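Local coordinates for protein globin II, extracellular (Lumbricus terrestris, PDB 1X9F) that binds haem and carbon monoxide as a globin chain of the earthworm's extracellular erythrocruorin, and probably carries oxygen in the worm's blood, at residues K13-R18 with R123-E128. Residues are numbered along the deposited sequence; the frame is centred on the assembly and turned at random.
Sequences KSEWGR and RCYDRE
Glu15 of helix 6-20 lays its carboxylate against the backbone of residues 124-126, showing how one buried acid can tie a helix to the turn leading into another. With CG anti to the carbonyl carbon (chi1 -63°), the extended chain carries the carboxylate out to that backbone, where its bond is to Asp126 N. Glu15 OE2 accepts it at 3.2 Å through its syn lone pair, with an N-H...O angle of 157°, and takes a second from the indole NE1 of Trp130. Glu15 OE1 lies 3.3 Å from Tyr125 CA and is hydrogen-bonded to a polar side chain of another protein's chain. In globin terms, this joins the first helix of the all-helical fold to the bend between helices 103-121 and 127-142; Asp126 is the N-cap of the latter, its OD1 accepting a hydrogen bond from Ala129 N. Cys124 centres an inverse gamma turn there, and its SG forms a disulfide to another protein's chain. A water in the guanidinium plane of Arg18, at its edge, accepts a 2.8 Å bond from Arg18 NH2 and donates one of 2.6 Å to Cys124 O. Tyr125 CB comes within 3.5 Å of Glu15 OE2, while the side chain packs on Val117 and Ala118.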
loop_
_atom_site.group_PDB
_atom_site.type_symbol
_atom_site.label_atom_id
_atom_site.label_comp_id
_atom_site.label_asym_id
_atom_site.label_seq_id
_atom_site.Cartn_x
_atom_site.Cartn_y
_atom_site.Cartn_z
ATOM N N LYS B 13 15.747 21.172 28.832
ATOM C CA LYS B 13 14.956 19.931 28.820
ATOM C C LYS B 13 15.039 19.236 27.460
ATOM O O LYS B 13 15.304 18.033 27.391
ATOM C CB LYS B 13 13.495 20.180 29.218
ATOM C CG LYS B 13 13.320 20.401 30.727
ATOM C CD LYS B 13 11.838 20.613 31.093
ATOM C CE LYS B 13 11.024 19.323 30.869
ATOM N NZ LYS B 13 9.603 19.526 31.304
ATOM N N SER B 14 14.841 19.993 26.384
ATOM C CA SER B 14 14.874 19.429 25.032
ATOM C C SER B 14 16.250 18.936 24.619
ATOM O O SER B 14 16.387 17.828 24.090
ATOM C CB SER B 14 14.381 20.446 24.005
ATOM O OG SER B 14 12.970 20.547 24.049
ATOM N N GLU B 15 17.264 19.770 24.843
ATOM C CA GLU B 15 18.615 19.418 24.457
ATOM C C GLU B 15 19.125 18.234 25.265
ATOM O O GLU B 15 19.891 17.418 24.751
ATOM C CB GLU B 15 19.522 20.644 24.535
ATOM C CG GLU B 15 19.052 21.705 23.547
ATOM C CD GLU B 15 19.886 22.963 23.540
ATOM O OE1 GLU B 15 19.686 23.781 22.614
ATOM O OE2 GLU B 15 20.731 23.144 24.445
ATOM N N TRP B 16 18.669 18.114 26.512
ATOM C CA TRP B 16 19.000 16.949 27.332
ATOM C C TRP B 16 18.406 15.686 26.716
ATOM O O TRP B 16 19.111 14.695 26.519
ATOM C CB TRP B 16 18.525 17.127 28.779
ATOM C CG TRP B 16 18.612 15.870 29.595
ATOM C CD1 TRP B 16 17.573 15.063 29.969
ATOM C CD2 TRP B 16 19.801 15.258 30.116
ATOM N NE1 TRP B 16 18.039 13.992 30.694
ATOM C CE2 TRP B 16 19.402 14.086 30.801
ATOM C CE3 TRP B 16 21.169 15.583 30.080
ATOM C CZ2 TRP B 16 20.312 13.246 31.447
ATOM C CZ3 TRP B 16 22.075 14.745 30.725
ATOM C CH2 TRP B 16 21.640 13.591 31.399
ATOM N N GLY B 17 17.110 15.742 26.411
ATOM C CA GLY B 17 16.415 14.652 25.734
ATOM C C GLY B 17 17.178 14.147 24.525
ATOM O O GLY B 17 17.434 12.946 24.407
ATOM N N ARG B 18 17.558 15.061 23.637
ATOM C CA ARG B 18 18.313 14.697 22.443
ATOM C C ARG B 18 19.713 14.127 22.709
ATOM O O ARG B 18 20.175 13.275 21.953
ATOM C CB ARG B 18 18.400 15.882 21.487
ATOM C CG ARG B 18 17.500 15.753 20.273
ATOM C CD ARG B 18 16.562 16.929 20.085
ATOM N NE ARG B 18 17.260 18.210 20.160
ATOM C CZ ARG B 18 16.664 19.386 20.323
ATOM N NH1 ARG B 18 15.341 19.469 20.434
ATOM N NH2 ARG B 18 17.396 20.490 20.378
ATOM N N ARG B 123 26.364 22.006 16.926
ATOM C CA ARG B 123 25.979 23.416 17.037
ATOM C C ARG B 123 24.762 23.647 17.922
ATOM O O ARG B 123 24.690 24.652 18.635
ATOM C CB ARG B 123 25.695 24.014 15.655
ATOM C CG ARG B 123 26.911 24.097 14.755
ATOM C CD ARG B 123 26.763 25.071 13.604
ATOM N NE ARG B 123 28.054 25.342 12.974
ATOM C CZ ARG B 123 28.292 26.345 12.136
ATOM N NH1 ARG B 123 27.325 27.197 11.811
ATOM N NH2 ARG B 123 29.504 26.501 11.620
ATOM N N CYS B 124 23.813 22.719 17.879
ATOM C CA CYS B 124 22.476 22.972 18.409
ATOM C C CYS B 124 22.384 22.837 19.900
ATOM O O CYS B 124 21.687 21.960 20.414
ATOM C CB CYS B 124 21.475 22.044 17.734
ATOM S SG CYS B 124 21.634 22.170 15.953
ATOM N N TYR B 125 23.085 23.709 20.606
ATOM C CA TYR B 125 22.936 23.753 22.040
ATOM C C TYR B 125 23.287 25.144 22.536
ATOM O O TYR B 125 23.994 25.893 21.860
ATOM C CB TYR B 125 23.748 22.630 22.708
ATOM C CG TYR B 125 24.994 23.061 23.428
ATOM C CD1 TYR B 125 26.024 23.717 22.762
ATOM C CD2 TYR B 125 25.147 22.786 24.778
ATOM C CE1 TYR B 125 27.160 24.113 23.427
ATOM C CE2 TYR B 125 26.280 23.169 25.452
ATOM C CZ TYR B 125 27.282 23.833 24.772
ATOM O OH TYR B 125 28.418 24.210 25.441
ATOM N N ASP B 126 22.762 25.493 23.704
ATOM C CA ASP B 126 23.006 26.796 24.294
ATOM C C ASP B 126 23.755 26.639 25.612
ATOM O O ASP B 126 23.173 26.295 26.648
ATOM C CB ASP B 126 21.681 27.523 24.493
ATOM C CG ASP B 126 21.849 28.916 25.068
ATOM O OD1 ASP B 126 22.831 29.182 25.795
ATOM O OD2 ASP B 126 21.018 29.821 24.854
ATOM N N ARG B 127 25.052 26.914 25.545
ATOM C CA ARG B 127 25.978 26.759 26.655
ATOM C C ARG B 127 25.583 27.600 27.865
ATOM O O ARG B 127 25.665 27.136 29.007
ATOM C CB ARG B 127 27.375 27.149 26.182
ATOM C CG ARG B 127 28.439 26.999 27.222
ATOM C CD ARG B 127 29.846 27.174 26.709
ATOM N NE ARG B 127 30.767 26.525 27.633
ATOM C CZ ARG B 127 31.180 27.047 28.784
ATOM N NH1 ARG B 127 30.782 28.257 29.168
ATOM N NH2 ARG B 127 32.011 26.356 29.554
ATOM N N GLU B 128 25.156 28.832 27.607
ATOM C CA GLU B 128 24.767 29.732 28.681
ATOM C C GLU B 128 23.531 29.239 29.421
ATOM O O GLU B 128 23.445 29.385 30.642
ATOM C CB GLU B 128 24.544 31.149 28.155
ATOM C CG GLU B 128 25.823 31.952 27.981
ATOM C CD GLU B 128 25.555 33.422 27.719
ATOM O OE1 GLU B 128 24.875 33.740 26.718
ATOM O OE2 GLU B 128 26.038 34.262 28.507
HETATM O O HOH W 1 20.066 20.025 19.762
#